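PDB 3ZBO: ALKF from Bacillus cereus, which is of uncertain function but has affinity for branched DNA structures and is related to the HEAT-like repeat DNA glycosylases. Local coordinates for residues 85-88 with 89-92; 158-161 with 162-165; 229-232 with 233-236; 176-179 with 180-184. One frame throughout, in Å; residues are numbered along the deposited sequence. Where two conformers were deposited one is given.

Contact 1 (85-88 with 89-92)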
ATOM      1  N   GLU A  85      11.822  13.235  -1.328  1.00 15.98           N
ATOM      2  CA  GLU A  85      10.551  13.392  -2.002  1.00 16.90           C
ATOM      3  C   GLU A  85      10.695  13.127  -3.515  1.00 14.90           C
ATOM      4  O   GLU A  85       9.827  12.476  -4.143  1.00 14.98           O
ATOM      5  CB  GLU A  85       9.923  14.799  -1.684  1.00 17.19           C
ATOM      6  CG  GLU A  85       8.659  15.001  -2.404  1.00 19.11           C
ATOM      7  CD  GLU A  85       7.935  16.281  -1.931  1.00 28.03           C
ATOM      8  OE1 GLU A  85       8.346  16.839  -0.879  1.00 35.75           O
ATOM      9  OE2 GLU A  85       6.981  16.678  -2.586  1.00 33.10           O
ATOM     10  N   SER A  86      11.778  13.661  -4.176  1.00 15.95           N
ATOM     11  CA  SER A  86      11.948  13.492  -5.592  1.00 16.60           C
ATOM     12  C   SER A  86      12.068  11.981  -5.904  1.00 14.18           C
ATOM     13  O   SER A  86      11.549  11.548  -6.906  1.00 14.88           O
ATOM     14  CB  SER A  86      13.219  14.304  -6.070  1.00 18.14           C
ATOM     15  OG  SER A  86      13.463  13.946  -7.410  1.00 23.61           O
ATOM     16  N   ASP A  87      12.740  11.227  -5.020  1.00 13.58           N
ATOM     17  CA  ASP A  87      12.911   9.807  -5.253  1.00 14.43           C
ATOM     18  C   ASP A  87      11.535   9.123  -5.220  1.00 12.69           C
ATOM     19  O   ASP A  87      11.234   8.283  -6.087  1.00 13.54           O
ATOM     20  CB  ASP A  87      13.776   9.145  -4.203  1.00 15.70           C
ATOM     21  CG  ASP A  87      15.273   9.599  -4.254  1.00 20.77           C
ATOM     22  OD1 ASP A  87      15.759   9.922  -5.371  1.00 19.40           O
ATOM     23  OD2 ASP A  87      15.931   9.604  -3.160  1.00 19.28           O
ATOM     24  N   PHE A  88      10.756   9.443  -4.176  1.00 14.14           N
ATOM     25  CA  PHE A  88       9.404   8.837  -4.128  1.00 12.21           C
ATOM     26  C   PHE A  88       8.545   9.238  -5.291  1.00 12.94           C
ATOM     27  O   PHE A  88       7.774   8.373  -5.804  1.00 12.42           O
ATOM     28  CB  PHE A  88       8.731   9.176  -2.811  1.00 14.45           C
ATOM     29  CG  PHE A  88       9.226   8.320  -1.675  1.00 13.08           C
ATOM     30  CD1 PHE A  88       8.835   6.947  -1.603  1.00 12.80           C
ATOM     31  CD2 PHE A  88      10.002   8.856  -0.709  1.00 14.09           C
ATOM     32  CE1 PHE A  88       9.394   6.137  -0.542  1.00 13.46           C
ATOM     33  CE2 PHE A  88      10.557   8.046   0.355  1.00 14.02           C
ATOM     34  CZ  PHE A  88      10.219   6.659   0.408  1.00 16.66           C
ATOM     35  N   ASP A  89       8.674  10.483  -5.799  1.00 13.63           N
ATOM     36  CA  ASP A  89       7.868  10.851  -6.963  1.00 14.37           C
ATOM     37  C   ASP A  89       8.296  10.061  -8.187  1.00 13.29           C
ATOM     38  O   ASP A  89       7.473   9.644  -8.994  1.00 13.64           O
ATOM     39  CB  ASP A  89       8.074  12.369  -7.243  1.00 14.52           C
ATOM     40  CG  ASP A  89       7.313  13.247  -6.241  1.00 22.28           C
ATOM     41  OD1 ASP A  89       6.373  12.725  -5.656  1.00 23.91           O
ATOM     42  OD2 ASP A  89       7.670  14.428  -5.976  1.00 26.04           O
ATOM     43  N   ARG A  90       9.615   9.727  -8.327  1.00 12.28           N
ATOM     44  CA  ARG A  90       9.990   8.815  -9.408  1.00 13.75           C
ATOM     45  C   ARG A  90       9.357   7.441  -9.284  1.00 12.18           C
ATOM     46  O   ARG A  90       8.846   6.865 -10.257  1.00 14.23           O
ATOM     47  CB  ARG A  90      11.534   8.621  -9.513  1.00 14.46           C
ATOM     48  CG  ARG A  90      12.227   9.920  -9.904  1.00 15.14           C
ATOM     49  CD  ARG A  90      13.768   9.707 -10.147  1.00 16.34           C
ATOM     50  NE  ARG A  90      14.417   9.302  -8.898  1.00 16.67           N
ATOM     51  CZ  ARG A  90      14.691   8.035  -8.478  1.00 15.52           C
ATOM     52  NH1 ARG A  90      14.371   6.931  -9.174  1.00 18.48           N
ATOM     53  NH2 ARG A  90      15.220   7.869  -7.278  1.00 15.77           N
ATOM     54  N   TRP A  91       9.389   6.949  -8.071  1.00 12.94           N
ATOM     55  CA  TRP A  91       8.886   5.566  -7.860  1.00 12.91           C
ATOM     56  C   TRP A  91       7.355   5.564  -8.127  1.00 12.85           C
ATOM     57  O   TRP A  91       6.852   4.679  -8.801  1.00 12.60           O
ATOM     58  CB  TRP A  91       9.175   5.086  -6.413  1.00 12.71           C
ATOM     59  CG  TRP A  91      10.600   4.546  -6.287  1.00 12.38           C
ATOM     60  CD1 TRP A  91      11.740   5.120  -6.760  1.00 19.05           C
ATOM     61  CD2 TRP A  91      10.988   3.430  -5.492  1.00 13.18           C
ATOM     62  NE1 TRP A  91      12.847   4.326  -6.353  1.00 17.15           N
ATOM     63  CE2 TRP A  91      12.375   3.273  -5.632  1.00 15.15           C
ATOM     64  CE3 TRP A  91      10.276   2.501  -4.746  1.00 13.93           C
ATOM     65  CZ2 TRP A  91      13.117   2.260  -4.966  1.00 15.18           C
ATOM     66  CZ3 TRP A  91      11.010   1.389  -4.140  1.00 16.59           C
ATOM     67  CH2 TRP A  91      12.388   1.280  -4.329  1.00 15.22           C
ATOM     68  N   ILE A  92       6.622   6.584  -7.621  1.00 12.84           N
ATOM     69  CA  ILE A  92       5.188   6.515  -7.885  1.00 11.52           C
ATOM     70  C   ILE A  92       4.887   6.684  -9.371  1.00 14.15           C
ATOM     71  O   ILE A  92       3.912   6.105  -9.881  1.00 13.57           O
ATOM     72  CB  ILE A  92       4.401   7.500  -7.004  1.00 12.99           C
ATOM     73  CG1 ILE A  92       2.899   7.139  -6.897  1.00 10.99           C
ATOM     74  CG2 ILE A  92       4.490   8.993  -7.544  1.00 12.96           C
ATOM     75  CD1 ILE A  92       2.630   5.725  -6.256  1.00 12.89           C
TER
HETATM   76  O   HOH W   1       6.208  16.207  -5.112  1.00 44.17           O
HETATM   77  O   HOH W   2      15.081  11.699  -7.504  1.00 20.17           O

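Contact 2 (158-161 with 162-165)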
ATOM      1  N   MET A 158      -9.882  13.941   7.278  1.00 15.73           N
ATOM      2  CA  MET A 158      -9.710  12.887   6.289  1.00 14.29           C
ATOM      3  C   MET A 158     -10.880  11.912   6.280  1.00 12.58           C
ATOM      4  O   MET A 158     -11.338  11.501   5.163  1.00 13.56           O
ATOM      5  CB  MET A 158      -8.386  12.151   6.533  1.00 14.07           C
ATOM      6  CG  MET A 158      -7.181  13.042   6.195  1.00 12.40           C
ATOM      7  SD  MET A 158      -5.665  12.330   6.714  1.00 15.59           S
ATOM      8  CE  MET A 158      -5.431  11.064   5.453  1.00 14.68           C
ATOM      9  N   LEU A 159     -11.420  11.547   7.443  1.00 12.61           N
ATOM     10  CA  LEU A 159     -12.595  10.659   7.432  1.00 12.22           C
ATOM     11  C   LEU A 159     -13.777  11.328   6.717  1.00 13.17           C
ATOM     12  O   LEU A 159     -14.554  10.680   6.006  1.00 15.29           O
ATOM     13  CB  LEU A 159     -13.052  10.338   8.871  1.00 12.02           C
ATOM     14  CG  LEU A 159     -12.127   9.391   9.614  1.00 13.53           C
ATOM     15  CD1 LEU A 159     -12.524   9.310  11.122  1.00 15.57           C
ATOM     16  CD2 LEU A 159     -12.207   7.997   9.016  1.00 14.60           C
ATOM     17  N   GLU A 160     -13.946  12.666   7.009  1.00 15.20           N
ATOM     18  CA  GLU A 160     -15.036  13.384   6.341  1.00 16.45           C
ATOM     19  C   GLU A 160     -14.856  13.473   4.832  1.00 15.48           C
ATOM     20  O   GLU A 160     -15.835  13.309   4.098  1.00 17.74           O
ATOM     21  CB  GLU A 160     -15.132  14.795   6.907  1.00 18.03           C
ATOM     22  CG  GLU A 160     -15.692  14.869   8.291  1.00 21.36           C
ATOM     23  CD  GLU A 160     -17.104  14.374   8.415  1.00 27.75           C
ATOM     24  OE1 GLU A 160     -17.937  14.616   7.507  1.00 33.78           O
ATOM     25  OE2 GLU A 160     -17.461  13.737   9.425  1.00 35.13           O
ATOM     26  N   MET A 161     -13.601  13.586   4.379  1.00 14.97           N
ATOM     27  CA  MET A 161     -13.308  13.589   2.964  0.50 15.16           C
ATOM     28  C   MET A 161     -13.666  12.230   2.346  1.00 15.62           C
ATOM     29  O   MET A 161     -14.275  12.154   1.279  1.00 16.48           O
ATOM     30  CB  MET A 161     -11.865  13.963   2.740  0.50 18.08           C
ATOM     31  CG  MET A 161     -11.513  14.004   1.306  0.50 18.51           C
ATOM     32  SD  MET A 161     -12.336  15.318   0.417  0.50 23.53           S
ATOM     33  CE  MET A 161     -12.023  16.705   1.501  0.50 25.51           C
ATOM     34  N   VAL A 162     -13.330  11.159   3.044  1.00 12.85           N
ATOM     35  CA  VAL A 162     -13.731   9.870   2.525  1.00 13.89           C
ATOM     36  C   VAL A 162     -15.275   9.756   2.478  1.00 15.38           C
ATOM     37  O   VAL A 162     -15.842   9.388   1.437  1.00 15.38           O
ATOM     38  CB  VAL A 162     -13.183   8.710   3.415  1.00 13.35           C
ATOM     39  CG1 VAL A 162     -13.808   7.337   2.966  1.00 16.01           C
ATOM     40  CG2 VAL A 162     -11.687   8.655   3.338  1.00 14.95           C
ATOM     41  N   LYS A 163     -15.998  10.119   3.546  1.00 15.13           N
ATOM     42  CA  LYS A 163     -17.465  10.105   3.538  1.00 15.73           C
ATOM     43  C   LYS A 163     -18.034  10.895   2.327  1.00 15.62           C
ATOM     44  O   LYS A 163     -18.949  10.408   1.639  1.00 18.62           O
ATOM     45  CB  LYS A 163     -18.014  10.743   4.836  1.00 17.72           C
ATOM     46  CG  LYS A 163     -19.568  10.767   4.938  1.00 20.72           C
ATOM     47  CD  LYS A 163     -19.958  11.522   6.215  1.00 27.46           C
ATOM     48  CE  LYS A 163     -20.060  12.982   5.908  1.00 35.82           C
ATOM     49  NZ  LYS A 163     -21.035  13.660   6.843  1.00 42.87           N
ATOM     50  N   ASP A 164     -17.464  12.066   2.112  1.00 16.90           N
ATOM     51  CA  ASP A 164     -18.063  13.004   1.146  1.00 18.11           C
ATOM     52  C   ASP A 164     -17.735  12.619  -0.263  1.00 17.69           C
ATOM     53  O   ASP A 164     -18.550  12.969  -1.185  1.00 20.26           O
ATOM     54  CB  ASP A 164     -17.585  14.404   1.383  1.00 20.21           C
ATOM     55  CG  ASP A 164     -18.209  15.033   2.658  1.00 23.05           C
ATOM     56  OD1 ASP A 164     -19.205  14.554   3.166  1.00 25.38           O
ATOM     57  OD2 ASP A 164     -17.573  16.000   3.178  1.00 27.55           O
ATOM     58  N   THR A 165     -16.647  11.862  -0.500  1.00 15.43           N
ATOM     59  CA  THR A 165     -16.122  11.761  -1.857  1.00 15.24           C
ATOM     60  C   THR A 165     -15.743  10.351  -2.326  1.00 14.99           C
ATOM     61  O   THR A 165     -15.498  10.125  -3.550  1.00 15.03           O
ATOM     62  CB  THR A 165     -14.863  12.600  -2.114  1.00 15.99           C
ATOM     63  OG1 THR A 165     -13.696  12.091  -1.385  1.00 17.47           O
ATOM     64  CG2 THR A 165     -15.061  14.115  -1.653  1.00 19.66           C
TER
HETATM   65  O   HOH W   3     -18.168  16.928   5.452  1.00 37.92           O

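Contact 3 (229-232 with 233-236)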
ATOM      1  N   ARG A 229     -12.903 -10.128  16.942  1.00 13.23           N
ATOM      2  CA  ARG A 229     -11.658 -10.767  17.229  1.00 16.46           C
ATOM      3  C   ARG A 229     -10.948 -10.060  18.399  1.00 13.19           C
ATOM      4  O   ARG A 229      -9.857 -10.466  18.781  1.00 16.35           O
ATOM      5  CB  ARG A 229     -10.740 -10.713  15.961  1.00 17.04           C
ATOM      6  CG  ARG A 229     -11.272 -11.481  14.737  1.00 20.60           C
ATOM      7  CD  ARG A 229     -10.376 -11.153  13.454  1.00 29.01           C
ATOM      8  NE  ARG A 229     -10.942 -11.736  12.206  1.00 40.03           N
ATOM      9  CZ  ARG A 229     -11.154 -11.082  11.035  1.00 46.46           C
ATOM     10  NH1 ARG A 229     -10.830  -9.788  10.847  1.00 42.26           N
ATOM     11  NH2 ARG A 229     -11.688 -11.747  10.007  1.00 47.29           N
ATOM     12  N   GLY A 230     -11.489  -8.961  18.928  1.00 12.60           N
ATOM     13  CA  GLY A 230     -10.930  -8.254  20.081  1.00 14.96           C
ATOM     14  C   GLY A 230      -9.800  -7.324  19.683  1.00 15.50           C
ATOM     15  O   GLY A 230      -8.959  -6.957  20.505  1.00 16.44           O
ATOM     16  N   ARG A 231      -9.762  -6.992  18.372  1.00 14.60           N
ATOM     17  CA  ARG A 231      -8.619  -6.162  17.870  1.00 13.33           C
ATOM     18  C   ARG A 231      -8.756  -4.675  17.930  1.00 16.26           C
ATOM     19  O   ARG A 231      -7.910  -3.969  17.345  1.00 16.81           O
ATOM     20  CB  ARG A 231      -8.387  -6.518  16.415  1.00 14.09           C
ATOM     21  CG  ARG A 231      -7.830  -7.909  16.209  1.00 18.91           C
ATOM     22  CD  ARG A 231      -6.397  -7.961  16.471  1.00 23.85           C
ATOM     23  NE  ARG A 231      -5.771  -9.255  16.157  1.00 27.35           N
ATOM     24  CZ  ARG A 231      -5.141 -10.085  17.010  1.00 31.35           C
ATOM     25  NH1 ARG A 231      -4.957  -9.805  18.330  1.00 23.59           N
ATOM     26  NH2 ARG A 231      -4.616 -11.212  16.520  1.00 31.02           N
ATOM     27  N   LEU A 232      -9.727  -4.112  18.561  1.00 16.87           N
ATOM     28  CA  LEU A 232      -9.725  -2.612  18.765  1.00 18.23           C
ATOM     29  C   LEU A 232      -8.474  -2.127  19.392  1.00 18.36           C
ATOM     30  O   LEU A 232      -8.044  -2.652  20.480  1.00 21.37           O
ATOM     31  CB  LEU A 232     -10.871  -2.240  19.685  1.00 16.30           C
ATOM     32  CG  LEU A 232     -11.035  -0.759  20.001  1.00 16.69           C
ATOM     33  CD1 LEU A 232     -11.314   0.012  18.727  1.00 18.23           C
ATOM     34  CD2 LEU A 232     -12.295  -0.511  20.834  1.00 20.47           C
ATOM     35  N   GLY A 233      -7.781  -1.146  18.747  1.00 17.06           N
ATOM     36  CA  GLY A 233      -6.515  -0.622  19.213  1.00 16.36           C
ATOM     37  C   GLY A 233      -5.278  -1.313  18.626  1.00 15.24           C
ATOM     38  O   GLY A 233      -4.133  -0.870  18.872  1.00 17.49           O
ATOM     39  N   PHE A 234      -5.422  -2.460  17.956  1.00 15.36           N
ATOM     40  CA  PHE A 234      -4.359  -3.234  17.481  1.00 17.01           C
ATOM     41  C   PHE A 234      -3.644  -2.471  16.382  1.00 17.50           C
ATOM     42  O   PHE A 234      -4.323  -1.956  15.460  1.00 19.81           O
ATOM     43  CB  PHE A 234      -4.961  -4.519  16.811  1.00 18.26           C
ATOM     44  CG  PHE A 234      -3.965  -5.567  16.451  1.00 23.38           C
ATOM     45  CD1 PHE A 234      -3.413  -6.371  17.401  1.00 25.48           C
ATOM     46  CD2 PHE A 234      -3.601  -5.784  15.108  1.00 26.10           C
ATOM     47  CE1 PHE A 234      -2.495  -7.404  17.068  1.00 30.74           C
ATOM     48  CE2 PHE A 234      -2.686  -6.771  14.741  1.00 31.53           C
ATOM     49  CZ  PHE A 234      -2.106  -7.598  15.756  1.00 30.12           C
ATOM     50  N   LYS A 235      -2.340  -2.480  16.477  1.00 17.85           N
ATOM     51  CA  LYS A 235      -1.572  -1.904  15.331  1.00 20.00           C
ATOM     52  C   LYS A 235      -0.613  -2.943  14.757  1.00 22.88           C
ATOM     53  O   LYS A 235       0.120  -3.529  15.508  1.00 25.20           O
ATOM     54  CB  LYS A 235      -0.782  -0.704  15.813  1.00 20.17           C
ATOM     55  CG  LYS A 235      -1.564   0.494  16.186  1.00 19.57           C
ATOM     56  CD  LYS A 235      -0.653   1.484  16.835  1.00 18.11           C
ATOM     57  CE  LYS A 235      -1.413   2.699  17.143  1.00 20.24           C
ATOM     58  NZ  LYS A 235      -1.582   3.682  15.941  1.00 16.48           N
ATOM     59  N   ARG A 236      -0.802  -3.162  13.459  1.00 23.72           N
ATOM     60  CA  ARG A 236      -0.088  -4.163  12.660  0.50 24.53           C
ATOM     61  C   ARG A 236       0.936  -3.460  11.733  1.00 21.43           C
ATOM     62  O   ARG A 236       0.519  -2.816  10.833  1.00 24.07           O
ATOM     63  CB  ARG A 236      -1.103  -4.996  11.827  0.50 25.18           C
ATOM     64  CG  ARG A 236      -2.145  -4.199  11.009  0.50 26.77           C
ATOM     65  CD  ARG A 236      -3.541  -4.368  11.592  0.50 30.88           C
ATOM     66  NE  ARG A 236      -4.178  -5.588  11.142  0.50 36.44           N
ATOM     67  CZ  ARG A 236      -5.486  -5.760  11.156  0.50 36.92           C
ATOM     68  NH1 ARG A 236      -6.261  -4.768  11.590  0.50 35.43           N
ATOM     69  NH2 ARG A 236      -6.015  -6.899  10.725  0.50 39.96           N
TER

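Contact 4 (176-179 with 180-184)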
ATOM      1  N   ALA A 176      -8.357   2.222  -1.499  1.00 11.13           N
ATOM      2  CA  ALA A 176      -7.480   2.694  -0.448  1.00 10.01           C
ATOM      3  C   ALA A 176      -8.194   3.555   0.573  1.00 10.97           C
ATOM      4  O   ALA A 176      -7.865   3.468   1.799  1.00 11.55           O
ATOM      5  CB  ALA A 176      -6.294   3.548  -1.095  1.00 10.37           C
ATOM      6  N   MET A 177      -9.155   4.361   0.144  1.00 12.10           N
ATOM      7  CA  MET A 177      -9.927   5.176   1.153  1.00 11.37           C
ATOM      8  C   MET A 177     -10.738   4.188   2.043  1.00 10.83           C
ATOM      9  O   MET A 177     -10.938   4.481   3.227  1.00 11.97           O
ATOM     10  CB  MET A 177     -10.900   6.065   0.350  1.00 12.19           C
ATOM     11  CG  MET A 177     -10.195   7.226  -0.242  1.00 10.73           C
ATOM     12  SD  MET A 177     -11.569   8.084  -1.183  1.00 19.98           S
ATOM     13  CE  MET A 177     -10.962   9.776  -1.163  1.00 21.22           C
ATOM     14  N   ASN A 178     -11.261   3.087   1.441  1.00 11.09           N
ATOM     15  CA  ASN A 178     -11.977   2.119   2.283  1.00 11.45           C
ATOM     16  C   ASN A 178     -11.068   1.476   3.343  1.00 12.26           C
ATOM     17  O   ASN A 178     -11.525   1.294   4.506  1.00 11.81           O
ATOM     18  CB  ASN A 178     -12.635   1.048   1.359  1.00 10.99           C
ATOM     19  CG  ASN A 178     -13.627   0.166   2.104  1.00 12.50           C
ATOM     20  OD1 ASN A 178     -13.289  -1.007   2.427  1.00 20.31           O
ATOM     21  ND2 ASN A 178     -14.779   0.699   2.294  1.00 14.18           N
ATOM     22  N   ASN A 179      -9.852   1.162   2.888  1.00  9.77           N
ATOM     23  CA  ASN A 179      -8.833   0.618   3.805  1.00 10.96           C
ATOM     24  C   ASN A 179      -8.611   1.694   4.910  1.00 11.04           C
ATOM     25  O   ASN A 179      -8.515   1.311   6.124  1.00 11.31           O
ATOM     26  CB  ASN A 179      -7.569   0.248   2.960  1.00 10.56           C
ATOM     27  CG  ASN A 179      -6.513  -0.451   3.759  1.00 14.44           C
ATOM     28  OD1 ASN A 179      -6.801  -0.938   4.851  1.00 19.28           O
ATOM     29  ND2 ASN A 179      -5.314  -0.624   3.161  1.00 14.10           N
ATOM     30  N   PHE A 180      -8.545   2.958   4.550  1.00 11.55           N
ATOM     31  CA  PHE A 180      -8.324   3.973   5.578  1.00 12.87           C
ATOM     32  C   PHE A 180      -9.493   3.943   6.607  1.00 13.21           C
ATOM     33  O   PHE A 180      -9.218   4.067   7.808  1.00 12.51           O
ATOM     34  CB  PHE A 180      -8.136   5.339   4.847  1.00 11.72           C
ATOM     35  CG  PHE A 180      -7.942   6.510   5.796  1.00 11.27           C
ATOM     36  CD1 PHE A 180      -6.660   6.812   6.251  1.00 12.63           C
ATOM     37  CD2 PHE A 180      -9.030   7.258   6.159  1.00 12.37           C
ATOM     38  CE1 PHE A 180      -6.453   7.918   7.099  1.00 12.98           C
ATOM     39  CE2 PHE A 180      -8.847   8.367   7.009  1.00 11.56           C
ATOM     40  CZ  PHE A 180      -7.537   8.712   7.503  1.00 12.10           C
ATOM     41  N   LEU A 181     -10.739   3.873   6.181  1.00 12.61           N
ATOM     42  CA  LEU A 181     -11.871   3.788   7.132  1.00 11.82           C
ATOM     43  C   LEU A 181     -11.664   2.615   8.074  1.00 12.64           C
ATOM     44  O   LEU A 181     -11.802   2.762   9.281  1.00 13.49           O
ATOM     45  CB  LEU A 181     -13.238   3.546   6.424  1.00 13.95           C
ATOM     46  CG  LEU A 181     -13.650   4.646   5.464  1.00 17.83           C
ATOM     47  CD1 LEU A 181     -15.109   4.235   5.111  1.00 18.53           C
ATOM     48  CD2 LEU A 181     -13.699   6.095   6.208  1.00 19.99           C
ATOM     49  N   ASN A 182     -11.356   1.439   7.506  1.00 11.86           N
ATOM     50  CA  ASN A 182     -11.149   0.283   8.377  1.00 11.49           C
ATOM     51  C   ASN A 182     -10.021   0.434   9.309  1.00 13.35           C
ATOM     52  O   ASN A 182     -10.150   0.078  10.464  1.00 14.24           O
ATOM     53  CB  ASN A 182     -10.757  -0.918   7.510  1.00 12.60           C
ATOM     54  CG  ASN A 182     -11.865  -1.689   7.001  1.00 23.81           C
ATOM     55  OD1 ASN A 182     -12.320  -2.628   7.724  1.00 31.65           O
ATOM     56  ND2 ASN A 182     -12.093  -1.602   5.703  1.00 25.78           N
ATOM     57  N   THR A 183      -8.931   1.045   8.868  1.00 11.69           N
ATOM     58  CA  THR A 183      -7.696   1.120   9.657  1.00 10.30           C
ATOM     59  C   THR A 183      -7.885   2.144  10.748  1.00 12.65           C
ATOM     60  O   THR A 183      -7.423   1.913  11.887  1.00 12.26           O
ATOM     61  CB  THR A 183      -6.508   1.488   8.749  1.00 11.33           C
ATOM     62  OG1 THR A 183      -6.370   0.449   7.773  1.00 12.31           O
ATOM     63  CG2 THR A 183      -5.226   1.460   9.631  1.00 13.69           C
ATOM     64  N   VAL A 184      -8.500   3.298  10.447  1.00 11.35           N
ATOM     65  CA  VAL A 184      -8.754   4.323  11.530  1.00 11.96           C
ATOM     66  C   VAL A 184      -9.644   3.640  12.584  1.00 12.58           C
ATOM     67  O   VAL A 184      -9.381   3.753  13.786  1.00 13.49           O
ATOM     68  CB  VAL A 184      -9.426   5.600  10.982  1.00 12.49           C
ATOM     69  CG1 VAL A 184      -9.837   6.500  12.205  1.00 13.90           C
ATOM     70  CG2 VAL A 184      -8.406   6.369  10.066  1.00 13.66           C
TER
HETATM   71  O   HOH W   4     -13.775  -3.613   3.697  1.00 17.21           O

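Contact 1 (85-88 with 89-92)
Arg90 folds back over the preceding turn of its helix to reach Asp87. CB packs 3.5 Å from the carbonyl O of Asp87, and CG lies equally close to O of Ser86. The chain then turns about the CG-CD bond (chi3 -64°), which carries NE back toward the start of the helix, where it donates to a water also bound by OG of Ser86 and OD1 of Asp87. At the tip, NH2 gives a nearly straight bond of 2.9 Å to OD1 of Asp87, an i to i+3 salt bridge. The carboxylate oxygen lies in the guanidinium plane, but the nitrogen stands above the carboxylate plane, the two groups being turned 73° apart. This is the first part of helix 85-94 in the mostly helical, HEAT-like fold, and NH1 of Arg90 has a second salt bridge, to Glu60, which also accepts from NE1 of Trp91. On another side of the helix, the carboxylates of Glu85 and Asp89 come within 4.1 Å, OE2 to OD2. A water donates to both, and Lys121 pairs with Glu85 while Trp122 donates to OD1 of Asp89, so their mutual repulsion is probably eased.

Contact 2 (158-161 with 162-165)
The carbonyl O of Met161 is gripped by Thr165 through two groups. The hydroxyl OG1 of Thr165 donates to it at 2.7 Å, approaching from above the carbonyl plane, while the backbone N of Thr165 adds a weak bond to the same oxygen. The hydroxyl gets there because OG1 sits between the backbone N and the carbonyl carbon (chi1 69°). In one of the two conformers of Met161, SD lies 3.6 Å from the methyl CG2 of Thr165, brought round by the bend at chi2 (67°). All this takes place in the last turns of helix 152-165, one of the antiparallel helices of the HEAT-like array. Its buried side is formed by Met158, Leu159 and Val162, which pack on helix 171-187; Met158 and Val162 also meet Trp135, and Leu159 reaches Ile198 of helix 192-202. On the more exposed side, Glu160 and Lys163 run side by side and point the same way. A bend at chi2 of Glu160 (-62°) turns its carboxylate along the helix, where OE1 forms a salt bridge of 3.3 Å with NZ of Lys163 and lies 3.1 Å from the neighbouring CE. The other oxygen, OE2, pairs with Lys194, so the glutamate is held between two lysines. OE1 also accepts from a water that donates to OD2 of Asp164 at 2.5 Å, bridging two acidic side chains that would otherwise probably repel each other.

Contact 3 (229-232 with 233-236)
The guanidinium of Arg231 lies flat on the ring of Phe234, with the two planes 22° apart and their centres 4.2 Å from each other. It is a cation-pi stack over the ring face, in which NH1 of Arg231 comes to 3.7 Å from CE1 of Phe234. Closer to the backbone, the methylene CD of Arg231 makes a CH-pi contact with the same face, 3.6 Å from the ring centroid. The arginine chain bends at chi2 (-79°) and then runs alongside the phenylalanine, both pointing the same way. What brings them together is a type II beta turn from Arg231 to Phe234, closed by the bond from N of Phe234 to O of Arg231 at 3.0 Å. Gly233, with its positive phi of 93°, takes the turn position where a CB would be jammed against the preceding carbonyl oxygen. The turn follows helix 219-228, whose C-terminal end is closed by a Schellman motif at Gly230. Beyond the stack, in one of its two conformers, Arg236 brings CD to the edge of the Phe234 ring and pairs with Glu226, which also receives Arg229. Backbone bonds between Gly233 and Ile186, and a bond from OG of Ser187 to O of Phe234, tie the turn to the end of helix 171-187.

Contact 4 (176-179 with 180-184)
Residues 176-184 follow regular alpha-helical geometry, each backbone N from Phe180 to Thr183 bonding to the carbonyl O four residues earlier. They form the middle of helix 171-187 in the HEAT-like array, packed between helix 152-165, helix 128-144 and helix 219-228. Two carbonyls here accept twice. O of Asn179 takes the backbone N of Thr183 and also its hydroxyl, OG1, at 2.8 Å. The hydroxyl comes from above the carbonyl plane, 46° out of it, whereas the amide lies nearly in line with the C=O bond; OG1 stands beside its own backbone N (chi1 -62°), which points it back down the helix. OD1 of Asn179 also lies 3.3 Å from OG1 of Thr183. One residue earlier, O of Asn178 receives both the backbone N of Asn182 and, at 3.2 Å, its side-chain ND2, which likewise approaches from above the carbonyl plane. The two asparagine amides stand 76° apart, with OD1 of Asn178 3.5 Å from ND2 of Asn182. This pair faces Ala219 of helix 219-228. On the apolar side, Leu181 leans on Leu159 and Val162, while the ring of Phe180 meets Trp135 edge to face and touches Met158. CG2 of Val184, one turn on, sits over one face of the Phe180 ring, 3.5 Å above its plane. Between the asparagines, a water donates to OD1 of Asn178 at 2.9 Å and accepts a weak bond from ND2 of Asn182.

Contact 4 is the most buried of the four and contact 3 lies at the surface; contacts 1 and 2 are partly buried, each with one apolar side and one charged. Contacts 2 and 4 belong to consecutive helices that pack directly, Thr165 OG1 lying 3.6 Å from Met177 CE. Contact 1 lies across the chain's centre from contact 4, their centres about 23 Å apart. Salt bridges and water-linked acids mark contacts 1 and 2, whereas contact 4 relies on uncharged amides and a hydroxyl. Contact 3, the only one outside a helix, uses a cation-pi stack and approaches contact 4 to about 6 Å between nearest atoms.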